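Local coordinates for hypothetical multiheme protein (Ignicoccus hospitalis KIN4/I, PDB 4QO5) that binds eight c-type hemes as a membrane-associated cytochrome and probably carries electrons, though its precise role is not established, at residues Trp128-Leu133 with Gly172-Val177; Ser253-Ile258 with Thr280-Ala285; Ser290-Pro295 with Glu299-Arg304. All blocks are in the same frame, centred on the assembly; numbering follows the deposited sequence.

Contact 1: Trp128-Leu133 with Gly172-Val177; sequences WAYYNL and GTVVKV. With HEC (heme c), chain G.
Tyr130, in the first turn of helix 129-134, lies against the chain that leaves a CxxCH heme-attachment helix, 167-171, where Gly172 to Val174 lead into strand 176-185. Both elements lie in a cytochrome c554-like part of the sequence. One methyl of Val174 carries the apolar contact: CG2 sits over a face of the Tyr130 ring, 3.6 Å from the ring centroid and 21° off the normal, a CH-pi contact displaced toward the hydroxyl-bearing CZ. At the ring edge the backbone takes over, with Gly172 O near the ring plane and 3.3 Å from Tyr130 CD1. This carbonyl is buried and has no hydrogen-bond partner in the model, so the aromatic C-H edge is its neighbour here. The ring is presented to the second segment because CG stands anti to the backbone N (chi1 173°). Gly172, the first residue past the helix, has a positive phi of 113°; at its backbone angles a CB would press on the carbonyl O of the residue before. The CA atoms of Gly172 and Tyr130 are 5.5 Å apart. Further out, Tyr130 OH is hydrogen-bonded to Glu159, and Tyr131 turns a ring face to Tyr130, whose CD2 lies 3.9 Å above the centre of the Tyr131 ring. Thr173 is tied to Gly197 through its hydroxyl. On the far flank of the helix, Asn132 grips a heme propionate: its ND2 also serves Gly329 O, and the nearly straight bond from Asn132 ND2 to heme O2D measures 3.1 Å.

Contact 2: Ser253-Ile258 with Thr280-Ala285; sequences SKHGNI and TAPTCA. With HEC (heme c), chain I.
The backbones come closest where the first turn of helix 254-262 meets the extended chain just before helix 284-288, with the CA atoms of His255 and Ala281 5.3 Å apart. Ser253 is the N-cap of the first helix, its OG accepting from Gly256 N at 3.2 Å. This turn delivers an axial heme ligand: His255 NE2 binds the iron at 2.1 Å, and His411 takes the other axial place, giving bis-histidine ligation. Pro282 stands across the imidazole at about a right angle. Its CG lies over one face of the His255 ring, 3.7 Å from the centroid, in a CH-pi contact, while Pro282 CD also touches heme C3C at 3.5 Å. The proline thus bridges ligand and porphyrin and probably limits rotation of the imidazole. Next to Pro282 in the chain, Ala281 CB fits against His255 O at 3.5 Å and against Ile258 CG2 at 3.8 Å. Lys254, bent at chi3 (83°), curls its NZ to the propionate oxygen O1D at 2.6 Å and also bonds Thr216 O of the second subunit. Trp250 of helix 246-252 packs on His255 and Thr283, and Cys284, opening the CxxCH helix 284-288, is covalently linked to a different heme.

Contact 3: Ser290-Pro295 with Glu299-Arg304; sequences SLLVNP and EVIAER. With HEC (heme c), chain F.
Leu291 and Arg304 cross at a slant, the leucine CB against one face of the guanidinium and CBA of one heme propionate over the opposite face. Heme CBA sits 3.5 Å above the centre of the Arg304 guanidinium, whereas Leu291 CB is offset toward its rim. A bend at chi3 (-66°) swings the end of the arginine back over the leucine, and Arg304 NE then donates to O1D of the second propionate at 2.8 Å. Heme O1D also accepts from Leu291 N at 3.0 Å, while Ser290 OG donates to the other oxygen of that carboxylate, O2D. Three donors from both segments thus hold the second propionate and probably stabilise its negative charge; His306, just beyond Arg304, is an axial ligand of the same heme. Leu291 crosses Val300 at about a right angle, CD1 touching CG1. The two segments form a short antiparallel beta hairpin broken by a classic beta bulge: Ile301 and Ala302 both face Leu292, and their N-H groups approach Leu292 O from the same side of its carbonyl plane. The bond from Ile301 N to Leu292 O is short, 2.7 Å, but bent (143°); that from Ala302 N to Leu292 O is longer, 3.2 Å, and straighter. Because of the bulge, Leu292 CB touches Ile301 CB at 3.9 Å and also nears Ala302 CB, on the face covered by Ile406 of helix 393-407. Val293 and Val300 share the other face as a non-hydrogen-bonded pair. Toward the turn, Asn294 N donates to Glu299 O at 2.8 Å. Asn294 OD1 accepts from Val296 N, an Asx turn, and from Thr297 N, while its ND2 bonds Ser29 O of the second subunit and a water that donates to Glu299 OE1.

Overall arrangement
From the N terminus the three contacts follow in series, and none crosses or encloses another. Contact 1 closes a loop of 38 residues, mostly helical, and ties helix 129-134 to the exit of helix 167-171. Contact 2 closes a shorter loop of 21 residues, bringing the start of helix 254-262 to the approach to helix 284-288. Contact 3 closes a turn of three residues, a hairpin directly after that helix. Contacts 2 and 3 have centres about 17 Å apart and meet through Ala285 O and Ser290 N, 2.8 Å apart; both also touch the second subunit. Contact 1 stands apart, its centre 32 to 33 Å from theirs.

Contact 1: Trp128-Leu133 with Gly172-Val177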
loop_
_atom_site.group_PDB
_atom_site.type_symbol
_atom_site.label_atom_id
_atom_site.label_comp_id
_atom_site.label_asym_id
_atom_site.label_seq_id
_atom_site.Cartn_x
_atom_site.Cartn_y
_atom_site.Cartn_z
ATOM N N TRP A 128 7.013 -12.200 25.170
ATOM C CA TRP A 128 7.085 -13.651 25.060
ATOM C C TRP A 128 6.911 -14.169 23.640
ATOM O O TRP A 128 6.755 -15.383 23.434
ATOM C CB TRP A 128 6.041 -14.284 26.000
ATOM C CG TRP A 128 6.406 -14.099 27.441
ATOM C CD1 TRP A 128 5.947 -13.129 28.290
ATOM C CD2 TRP A 128 7.345 -14.880 28.191
ATOM N NE1 TRP A 128 6.538 -13.268 29.528
ATOM C CE2 TRP A 128 7.399 -14.335 29.492
ATOM C CE3 TRP A 128 8.144 -15.986 27.890
ATOM C CZ2 TRP A 128 8.217 -14.861 30.487
ATOM C CZ3 TRP A 128 8.957 -16.513 28.885
ATOM C CH2 TRP A 128 8.983 -15.950 30.168
ATOM N N ALA A 129 6.971 -13.260 22.665
ATOM C CA ALA A 129 6.601 -13.562 21.282
ATOM C C ALA A 129 7.451 -14.647 20.629
ATOM O O ALA A 129 6.942 -15.416 19.822
ATOM C CB ALA A 129 6.603 -12.282 20.405
ATOM N N TYR A 130 8.739 -14.718 20.960
ATOM C CA TYR A 130 9.551 -15.797 20.405
ATOM C C TYR A 130 9.069 -17.156 20.915
ATOM O O TYR A 130 8.893 -18.083 20.129
ATOM C CB TYR A 130 11.055 -15.614 20.696
ATOM C CG TYR A 130 11.883 -16.812 20.274
ATOM C CD1 TYR A 130 12.400 -16.903 18.983
ATOM C CD2 TYR A 130 12.143 -17.861 21.166
ATOM C CE1 TYR A 130 13.147 -17.994 18.596
ATOM C CE2 TYR A 130 12.885 -18.967 20.781
ATOM C CZ TYR A 130 13.391 -19.022 19.497
ATOM O OH TYR A 130 14.134 -20.116 19.123
ATOM N N TYR A 131 8.858 -17.276 22.226
ATOM C CA TYR A 131 8.389 -18.533 22.796
ATOM C C TYR A 131 6.956 -18.870 22.387
ATOM O O TYR A 131 6.634 -20.038 22.117
ATOM C CB TYR A 131 8.573 -18.539 24.319
ATOM C CG TYR A 131 10.031 -18.413 24.669
ATOM C CD1 TYR A 131 10.887 -19.504 24.547
ATOM C CD2 TYR A 131 10.565 -17.197 25.067
ATOM C CE1 TYR A 131 12.234 -19.391 24.847
ATOM C CE2 TYR A 131 11.913 -17.073 25.363
ATOM C CZ TYR A 131 12.739 -18.168 25.253
ATOM O OH TYR A 131 14.075 -18.034 25.546
ATOM N N ASN A 132 6.109 -17.852 22.318
ATOM C CA ASN A 132 4.730 -18.062 21.855
ATOM C C ASN A 132 4.678 -18.710 20.483
ATOM O O ASN A 132 3.855 -19.593 20.231
ATOM C CB ASN A 132 3.929 -16.760 21.864
ATOM C CG ASN A 132 3.603 -16.285 23.272
ATOM O OD1 ASN A 132 3.656 -17.061 24.221
ATOM N ND2 ASN A 132 3.280 -14.999 23.411
ATOM N N LEU A 133 5.586 -18.287 19.605
ATOM C CA LEU A 133 5.669 -18.819 18.258
ATOM C C LEU A 133 6.477 -20.109 18.195
ATOM O O LEU A 133 5.995 -21.137 17.719
ATOM C CB LEU A 133 6.308 -17.782 17.317
ATOM C CG LEU A 133 6.356 -18.207 15.855
ATOM C CD1 LEU A 133 4.933 -18.467 15.402
ATOM C CD2 LEU A 133 7.013 -17.132 15.000
ATOM N N GLY A 172 10.931 -11.763 16.912
ATOM C CA GLY A 172 12.164 -11.782 17.704
ATOM C C GLY A 172 12.982 -13.036 17.490
ATOM O O GLY A 172 12.428 -14.115 17.239
ATOM N N THR A 173 14.308 -12.891 17.570
ATOM C CA THR A 173 15.228 -14.015 17.490
ATOM C C THR A 173 15.783 -14.305 18.877
ATOM O O THR A 173 15.547 -13.557 19.823
ATOM C CB THR A 173 16.460 -13.674 16.618
ATOM O OG1 THR A 173 17.011 -12.423 17.074
ATOM C CG2 THR A 173 16.092 -13.566 15.147
ATOM N N VAL A 174 16.544 -15.386 18.984
ATOM C CA VAL A 174 17.380 -15.619 20.165
ATOM C C VAL A 174 18.798 -15.146 19.820
ATOM O O VAL A 174 19.401 -15.621 18.862
ATOM C CB VAL A 174 17.412 -17.101 20.548
ATOM C CG1 VAL A 174 18.487 -17.364 21.619
ATOM C CG2 VAL A 174 16.052 -17.537 21.040
ATOM N N VAL A 175 19.296 -14.171 20.569
ATOM C CA VAL A 175 20.609 -13.618 20.319
ATOM C C VAL A 175 21.656 -14.458 21.064
ATOM O O VAL A 175 21.541 -14.703 22.271
ATOM C CB VAL A 175 20.696 -12.143 20.770
ATOM C CG1 VAL A 175 22.098 -11.588 20.498
ATOM C CG2 VAL A 175 19.613 -11.296 20.073
ATOM N N LYS A 176 22.662 -14.913 20.331
ATOM C CA LYS A 176 23.774 -15.633 20.940
ATOM C C LYS A 176 25.090 -14.917 20.673
ATOM O O LYS A 176 25.372 -14.532 19.541
ATOM C CB LYS A 176 23.829 -17.072 20.413
ATOM C CG LYS A 176 22.702 -17.943 20.935
ATOM C CD LYS A 176 22.746 -19.360 20.375
ATOM C CE LYS A 176 21.492 -20.136 20.776
ATOM N NZ LYS A 176 21.539 -21.574 20.385
ATOM N N VAL A 177 25.898 -14.738 21.716
ATOM C CA VAL A 177 27.214 -14.145 21.530
ATOM C C VAL A 177 28.169 -15.275 21.198
ATOM O O VAL A 177 28.327 -16.196 21.995
ATOM C CB VAL A 177 27.690 -13.415 22.798
ATOM C CG1 VAL A 177 29.089 -12.843 22.601
ATOM C CG2 VAL A 177 26.702 -12.328 23.176
HETATM FE FE HEC G . 2.545 -5.163 17.833
HETATM C CHA HEC G . 1.005 -7.984 19.119
HETATM C CHB HEC G . -0.147 -3.237 18.786
HETATM C CHC HEC G . 4.349 -2.339 17.131
HETATM C CHD HEC G . 5.006 -7.059 16.501
HETATM N NA HEC G . 0.783 -5.519 18.811
HETATM C C1A HEC G . 0.334 -6.777 19.192
HETATM C C2A HEC G . -0.997 -6.608 19.746
HETATM C C3A HEC G . -1.320 -5.302 19.666
HETATM C C4A HEC G . -0.215 -4.589 19.062
HETATM C CMA HEC G . -2.641 -4.629 20.107
HETATM C CAA HEC G . -1.859 -7.770 20.289
HETATM C CBA HEC G . -1.451 -8.173 21.705
HETATM C CGA HEC G . -0.377 -9.230 21.673
HETATM O O1A HEC G . 0.672 -9.011 22.338
HETATM O O2A HEC G . -0.553 -10.278 20.985
HETATM N NB HEC G . 2.167 -3.201 17.911
HETATM C C1B HEC G . 1.012 -2.592 18.389
HETATM C C2B HEC G . 1.244 -1.156 18.437
HETATM C C3B HEC G . 2.511 -0.938 18.026
HETATM C C4B HEC G . 3.081 -2.201 17.657
HETATM C CMB HEC G . 0.210 -0.142 18.978
HETATM C CAB HEC G . 3.409 0.318 17.934
HETATM C CBB HEC G . 3.117 1.496 18.896
HETATM N NC HEC G . 4.304 -4.760 16.939
HETATM C C1C HEC G . 4.901 -3.538 16.786
HETATM C C2C HEC G . 6.099 -3.703 15.962
HETATM C C3C HEC G . 6.402 -5.005 16.119
HETATM C C4C HEC G . 5.202 -5.697 16.532
HETATM C CMC HEC G . 7.088 -2.509 15.962
HETATM C CAC HEC G . 7.613 -5.879 15.683
HETATM C CBC HEC G . 9.031 -5.243 15.668
HETATM N ND HEC G . 2.921 -7.220 17.805
HETATM C C1D HEC G . 4.054 -7.763 17.186
HETATM C C2D HEC G . 4.061 -9.194 17.373
HETATM C C3D HEC G . 2.816 -9.490 18.197
HETATM C C4D HEC G . 2.182 -8.208 18.431
HETATM C CMD HEC G . 5.108 -10.199 16.848
HETATM C CAD HEC G . 2.358 -10.870 18.706
HETATM C CBD HEC G . 2.868 -11.073 20.129
HETATM C CGD HEC G . 2.316 -12.384 20.642
HETATM O O1D HEC G . 1.086 -12.452 20.919
HETATM O O2D HEC G . 3.110 -13.352 20.791
#

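Contact 2: Ser253-Ile258 with Thr280-Ala285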
loop_
_atom_site.group_PDB
_atom_site.type_symbol
_atom_site.label_atom_id
_atom_site.label_comp_id
_atom_site.label_asym_id
_atom_site.label_seq_id
_atom_site.Cartn_x
_atom_site.Cartn_y
_atom_site.Cartn_z
ATOM N N SER A 253 -9.106 4.032 6.999
ATOM C CA SER A 253 -10.129 4.560 7.894
ATOM C C SER A 253 -10.128 6.077 7.913
ATOM O O SER A 253 -9.118 6.705 7.622
ATOM C CB SER A 253 -9.895 4.063 9.333
ATOM O OG SER A 253 -8.838 4.773 9.982
ATOM N N LYS A 254 -11.266 6.675 8.254
ATOM C CA LYS A 254 -11.322 8.128 8.338
ATOM C C LYS A 254 -10.362 8.685 9.385
ATOM O O LYS A 254 -9.809 9.770 9.195
ATOM C CB LYS A 254 -12.765 8.613 8.576
ATOM C CG LYS A 254 -13.718 8.142 7.479
ATOM C CD LYS A 254 -15.146 8.688 7.649
ATOM C CE LYS A 254 -15.289 10.095 7.094
ATOM N NZ LYS A 254 -16.732 10.532 7.081
ATOM N N HIS A 255 -10.154 7.963 10.489
ATOM C CA HIS A 255 -9.165 8.383 11.472
ATOM C C HIS A 255 -7.818 8.593 10.782
ATOM O O HIS A 255 -7.146 9.601 10.997
ATOM C CB HIS A 255 -8.945 7.303 12.514
ATOM C CG HIS A 255 -10.146 7.031 13.355
ATOM N ND1 HIS A 255 -10.488 5.765 13.768
ATOM C CD2 HIS A 255 -11.092 7.860 13.848
ATOM C CE1 HIS A 255 -11.595 5.822 14.486
ATOM N NE2 HIS A 255 -11.967 7.080 14.559
ATOM N N GLY A 256 -7.443 7.626 9.961
ATOM C CA GLY A 256 -6.176 7.691 9.223
ATOM C C GLY A 256 -6.109 8.811 8.190
ATOM O O GLY A 256 -5.113 9.549 8.132
ATOM N N ASN A 257 -7.171 8.957 7.383
ATOM C CA ASN A 257 -7.213 10.000 6.363
ATOM C C ASN A 257 -6.977 11.352 7.011
ATOM O O ASN A 257 -6.185 12.152 6.528
ATOM C CB ASN A 257 -8.586 10.065 5.673
ATOM C CG ASN A 257 -9.027 8.741 5.074
ATOM O OD1 ASN A 257 -8.225 7.837 4.830
ATOM N ND2 ASN A 257 -10.314 8.640 4.798
ATOM N N ILE A 258 -7.704 11.613 8.100
ATOM C CA ILE A 258 -7.614 12.895 8.789
ATOM C C ILE A 258 -6.224 13.103 9.420
ATOM O O ILE A 258 -5.660 14.201 9.359
ATOM C CB ILE A 258 -8.708 12.998 9.877
ATOM C CG1 ILE A 258 -10.087 13.040 9.221
ATOM C CG2 ILE A 258 -8.524 14.250 10.711
ATOM C CD1 ILE A 258 -11.225 12.805 10.233
ATOM N N THR A 280 -6.836 15.500 16.978
ATOM C CA THR A 280 -8.262 15.331 16.697
ATOM C C THR A 280 -8.551 14.033 15.940
ATOM O O THR A 280 -9.691 13.763 15.587
ATOM C CB THR A 280 -8.829 16.524 15.905
ATOM O OG1 THR A 280 -7.937 16.844 14.832
ATOM C CG2 THR A 280 -8.967 17.741 16.814
ATOM N N ALA A 281 -7.511 13.238 15.694
ATOM C CA ALA A 281 -7.677 11.913 15.083
ATOM C C ALA A 281 -6.710 10.968 15.779
ATOM O O ALA A 281 -5.559 11.321 15.992
ATOM C CB ALA A 281 -7.376 11.953 13.554
ATOM N N PRO A 282 -7.174 9.753 16.111
ATOM C CA PRO A 282 -6.386 8.784 16.891
ATOM C C PRO A 282 -5.429 7.947 16.036
ATOM O O PRO A 282 -5.770 7.574 14.907
ATOM C CB PRO A 282 -7.464 7.879 17.475
ATOM C CG PRO A 282 -8.544 7.883 16.400
ATOM C CD PRO A 282 -8.534 9.263 15.820
ATOM N N THR A 283 -4.240 7.677 16.567
ATOM C CA THR A 283 -3.331 6.705 15.981
ATOM C C THR A 283 -3.346 5.419 16.795
ATOM O O THR A 283 -4.062 5.313 17.798
ATOM C CB THR A 283 -1.877 7.207 15.988
ATOM O OG1 THR A 283 -1.434 7.391 17.346
ATOM C CG2 THR A 283 -1.750 8.512 15.218
ATOM N N CYS A 284 -2.527 4.457 16.379
ATOM C CA CYS A 284 -2.426 3.182 17.094
ATOM C C CYS A 284 -2.206 3.401 18.580
ATOM O O CYS A 284 -2.910 2.824 19.404
ATOM C CB CYS A 284 -1.257 2.363 16.575
ATOM S SG CYS A 284 -0.876 2.612 14.846
ATOM N N ALA A 285 -1.232 4.234 18.925
ATOM C CA ALA A 285 -0.909 4.460 20.343
ATOM C C ALA A 285 -2.097 5.043 21.110
ATOM O O ALA A 285 -2.335 4.678 22.259
ATOM C CB ALA A 285 0.291 5.364 20.486
HETATM FE FE HEC I . -13.642 7.962 15.552
HETATM C CHA HEC I . -14.819 8.691 12.432
HETATM C CHB HEC I . -15.568 5.096 15.612
HETATM C CHC HEC I . -12.161 6.976 18.453
HETATM C CHD HEC I . -12.356 11.060 15.883
HETATM N NA HEC I . -14.908 7.069 14.269
HETATM C C1A HEC I . -15.260 7.526 12.999
HETATM C C2A HEC I . -16.154 6.563 12.382
HETATM C C3A HEC I . -16.359 5.593 13.280
HETATM C C4A HEC I . -15.591 5.880 14.464
HETATM C CMA HEC I . -17.235 4.343 13.082
HETATM C CAA HEC I . -16.803 6.650 10.964
HETATM C CBA HEC I . -15.912 5.916 9.947
HETATM C CGA HEC I . -16.627 5.615 8.647
HETATM O O1A HEC I . -17.867 5.802 8.575
HETATM O O2A HEC I . -15.957 5.173 7.675
HETATM N NB HEC I . -13.856 6.370 16.823
HETATM C C1B HEC I . -14.611 5.237 16.575
HETATM C C2B HEC I . -14.238 4.207 17.504
HETATM C C3B HEC I . -13.261 4.713 18.279
HETATM C C4B HEC I . -13.040 6.086 17.880
HETATM C CMB HEC I . -14.913 2.812 17.435
HETATM C CAB HEC I . -12.367 4.066 19.381
HETATM C CBB HEC I . -12.277 2.513 19.394
HETATM N NC HEC I . -12.540 8.835 16.887
HETATM C C1C HEC I . -11.961 8.258 18.005
HETATM C C2C HEC I . -11.226 9.263 18.737
HETATM C C3C HEC I . -11.121 10.293 17.884
HETATM C C4C HEC I . -12.063 10.107 16.815
HETATM C CMC HEC I . -10.277 8.832 19.892
HETATM C CAC HEC I . -10.388 11.654 17.905
HETATM C CBC HEC I . -9.015 11.685 18.601
HETATM N ND HEC I . -13.603 9.607 14.364
HETATM C C1D HEC I . -13.032 10.826 14.728
HETATM C C2D HEC I . -13.246 11.801 13.691
HETATM C C3D HEC I . -14.004 11.047 12.629
HETATM C C4D HEC I . -14.184 9.707 13.112
HETATM C CMD HEC I . -12.791 13.274 13.682
HETATM C CAD HEC I . -14.491 11.604 11.280
HETATM C CBD HEC I . -15.994 11.851 11.415
HETATM C CGD HEC I . -16.657 11.703 10.060
HETATM O O1D HEC I . -16.923 10.542 9.646
HETATM O O2D HEC I . -16.946 12.731 9.392
#

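Contact 3: Ser290-Pro295 with Glu299-Arg304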
loop_
_atom_site.group_PDB
_atom_site.type_symbol
_atom_site.label_atom_id
_atom_site.label_comp_id
_atom_site.label_asym_id
_atom_site.label_seq_id
_atom_site.Cartn_x
_atom_site.Cartn_y
_atom_site.Cartn_z
ATOM N N SER A 290 -1.384 4.745 24.939
ATOM C CA SER A 290 -1.038 6.080 25.453
ATOM C C SER A 290 -1.695 6.462 26.780
ATOM O O SER A 290 -2.810 6.056 27.064
ATOM C CB SER A 290 -1.426 7.136 24.422
ATOM O OG SER A 290 -0.626 7.014 23.259
ATOM N N LEU A 291 -1.003 7.292 27.556
ATOM C CA LEU A 291 -1.642 8.049 28.626
ATOM C C LEU A 291 -2.494 9.137 27.973
ATOM O O LEU A 291 -1.991 9.938 27.186
ATOM C CB LEU A 291 -0.588 8.701 29.511
ATOM C CG LEU A 291 -1.043 9.778 30.497
ATOM C CD1 LEU A 291 -2.074 9.229 31.512
ATOM C CD2 LEU A 291 0.176 10.351 31.229
ATOM N N LEU A 292 -3.785 9.145 28.275
ATOM C CA LEU A 292 -4.703 10.146 27.726
ATOM C C LEU A 292 -5.348 10.920 28.869
ATOM O O LEU A 292 -5.859 10.323 29.819
ATOM C CB LEU A 292 -5.787 9.480 26.882
ATOM C CG LEU A 292 -5.353 8.709 25.626
ATOM C CD1 LEU A 292 -6.604 8.203 24.900
ATOM C CD2 LEU A 292 -4.428 9.512 24.657
ATOM N N VAL A 293 -5.292 12.247 28.791
ATOM C CA VAL A 293 -5.814 13.105 29.852
ATOM C C VAL A 293 -6.779 14.144 29.274
ATOM O O VAL A 293 -6.508 14.744 28.219
ATOM C CB VAL A 293 -4.661 13.817 30.607
ATOM C CG1 VAL A 293 -5.198 14.707 31.718
ATOM C CG2 VAL A 293 -3.710 12.792 31.207
ATOM N N ASN A 294 -7.909 14.354 29.951
ATOM C CA ASN A 294 -8.868 15.358 29.494
ATOM C C ASN A 294 -8.279 16.766 29.645
ATOM O O ASN A 294 -7.839 17.142 30.729
ATOM C CB ASN A 294 -10.175 15.229 30.273
ATOM C CG ASN A 294 -11.262 16.135 29.738
ATOM O OD1 ASN A 294 -11.168 17.360 29.828
ATOM N ND2 ASN A 294 -12.310 15.535 29.191
ATOM N N PRO A 295 -8.264 17.548 28.546
ATOM C CA PRO A 295 -7.566 18.844 28.545
ATOM C C PRO A 295 -8.213 19.898 29.419
ATOM O O PRO A 295 -7.554 20.866 29.812
ATOM C CB PRO A 295 -7.624 19.276 27.069
ATOM C CG PRO A 295 -8.747 18.494 26.477
ATOM C CD PRO A 295 -8.736 17.175 27.203
ATOM N N GLU A 299 -8.970 14.893 34.143
ATOM C CA GLU A 299 -9.276 13.480 34.360
ATOM C C GLU A 299 -8.429 12.582 33.462
ATOM O O GLU A 299 -8.299 12.831 32.260
ATOM C CB GLU A 299 -10.756 13.202 34.080
ATOM C CG GLU A 299 -11.138 11.725 34.154
ATOM C CD GLU A 299 -12.556 11.446 33.665
ATOM O OE1 GLU A 299 -13.035 12.161 32.755
ATOM O OE2 GLU A 299 -13.193 10.508 34.191
ATOM N N VAL A 300 -7.865 11.527 34.037
ATOM C CA VAL A 300 -7.185 10.524 33.231
ATOM C C VAL A 300 -8.222 9.703 32.474
ATOM O O VAL A 300 -9.078 9.061 33.072
ATOM C CB VAL A 300 -6.296 9.604 34.089
ATOM C CG1 VAL A 300 -5.705 8.474 33.237
ATOM C CG2 VAL A 300 -5.186 10.410 34.727
ATOM N N ILE A 301 -8.158 9.753 31.150
ATOM C CA ILE A 301 -9.054 8.988 30.297
ATOM C C ILE A 301 -8.560 7.556 30.142
ATOM O O ILE A 301 -9.344 6.602 30.123
ATOM C CB ILE A 301 -9.162 9.663 28.911
ATOM C CG1 ILE A 301 -9.865 11.020 29.040
ATOM C CG2 ILE A 301 -9.874 8.751 27.898
ATOM C CD1 ILE A 301 -9.728 11.888 27.770
ATOM N N ALA A 302 -7.246 7.401 30.031
ATOM C CA ALA A 302 -6.657 6.076 29.931
ATOM C C ALA A 302 -5.256 6.157 30.503
ATOM O O ALA A 302 -4.511 7.079 30.174
ATOM C CB ALA A 302 -6.596 5.621 28.468
ATOM N N GLU A 303 -4.909 5.209 31.367
ATOM C CA GLU A 303 -3.541 5.101 31.868
ATOM C C GLU A 303 -2.627 4.479 30.815
ATOM O O GLU A 303 -3.013 3.544 30.101
ATOM C CB GLU A 303 -3.510 4.267 33.160
ATOM C CG GLU A 303 -4.280 4.890 34.310
ATOM C CD GLU A 303 -3.543 6.053 34.979
ATOM O OE1 GLU A 303 -2.344 6.271 34.684
ATOM O OE2 GLU A 303 -4.165 6.746 35.817
ATOM N N ARG A 304 -1.407 4.989 30.716
ATOM C CA ARG A 304 -0.440 4.411 29.790
ATOM C C ARG A 304 -0.210 2.939 30.107
ATOM O O ARG A 304 -0.185 2.532 31.294
ATOM C CB ARG A 304 0.885 5.154 29.866
ATOM C CG ARG A 304 1.857 4.793 28.734
ATOM C CD ARG A 304 3.193 5.444 28.960
ATOM N NE ARG A 304 3.119 6.900 28.882
ATOM C CZ ARG A 304 3.346 7.725 29.898
ATOM N NH1 ARG A 304 3.615 7.246 31.113
ATOM N NH2 ARG A 304 3.279 9.037 29.696
HETATM FE FE HEC F . 7.813 2.462 25.016
HETATM C CHA HEC F . 6.655 5.690 25.483
HETATM C CHB HEC F . 10.199 2.910 27.394
HETATM C CHC HEC F . 8.907 -0.801 24.569
HETATM C CHD HEC F . 5.425 1.949 22.653
HETATM N NA HEC F . 8.303 4.004 26.136
HETATM C C1A HEC F . 7.694 5.232 26.263
HETATM C C2A HEC F . 8.343 5.982 27.302
HETATM C C3A HEC F . 9.291 5.208 27.824
HETATM C C4A HEC F . 9.299 3.936 27.126
HETATM C CMA HEC F . 10.238 5.591 28.969
HETATM C CAA HEC F . 7.985 7.418 27.742
HETATM C CBA HEC F . 6.651 7.411 28.501
HETATM C CGA HEC F . 6.843 6.716 29.827
HETATM O O1A HEC F . 7.474 7.316 30.734
HETATM O O2A HEC F . 6.368 5.565 29.974
HETATM N NB HEC F . 9.276 1.350 25.788
HETATM C C1B HEC F . 10.104 1.654 26.843
HETATM C C2B HEC F . 10.834 0.453 27.207
HETATM C C3B HEC F . 10.358 -0.535 26.419
HETATM C C4B HEC F . 9.442 0.015 25.511
HETATM C CMB HEC F . 11.790 0.378 28.425
HETATM C CAB HEC F . 10.468 -2.064 26.235
HETATM C CBB HEC F . 10.466 -2.791 27.627
HETATM N NC HEC F . 7.326 0.888 23.939
HETATM C C1C HEC F . 7.877 -0.356 23.777
HETATM C C2C HEC F . 7.418 -0.969 22.554
HETATM C C3C HEC F . 6.301 -0.274 22.288
HETATM C C4C HEC F . 6.333 0.968 22.967
HETATM C CMC HEC F . 7.616 -2.488 22.321
HETATM C CAC HEC F . 5.148 -0.413 21.295
HETATM C CBC HEC F . 4.555 -1.847 21.164
HETATM N ND HEC F . 6.303 3.623 24.183
HETATM C C1D HEC F . 5.401 3.182 23.234
HETATM C C2D HEC F . 4.439 4.207 22.972
HETATM C C3D HEC F . 4.847 5.385 23.839
HETATM C C4D HEC F . 5.995 4.913 24.582
HETATM C CMD HEC F . 3.263 4.145 21.973
HETATM C CAD HEC F . 4.135 6.737 23.998
HETATM C CBD HEC F . 3.203 6.480 25.194
HETATM C CGD HEC F . 2.142 7.527 25.376
HETATM O O1D HEC F . 1.746 7.773 26.549
HETATM O O2D HEC F . 1.672 8.111 24.368
HETATM O O HOH W 1 -13.057 12.793 29.773
#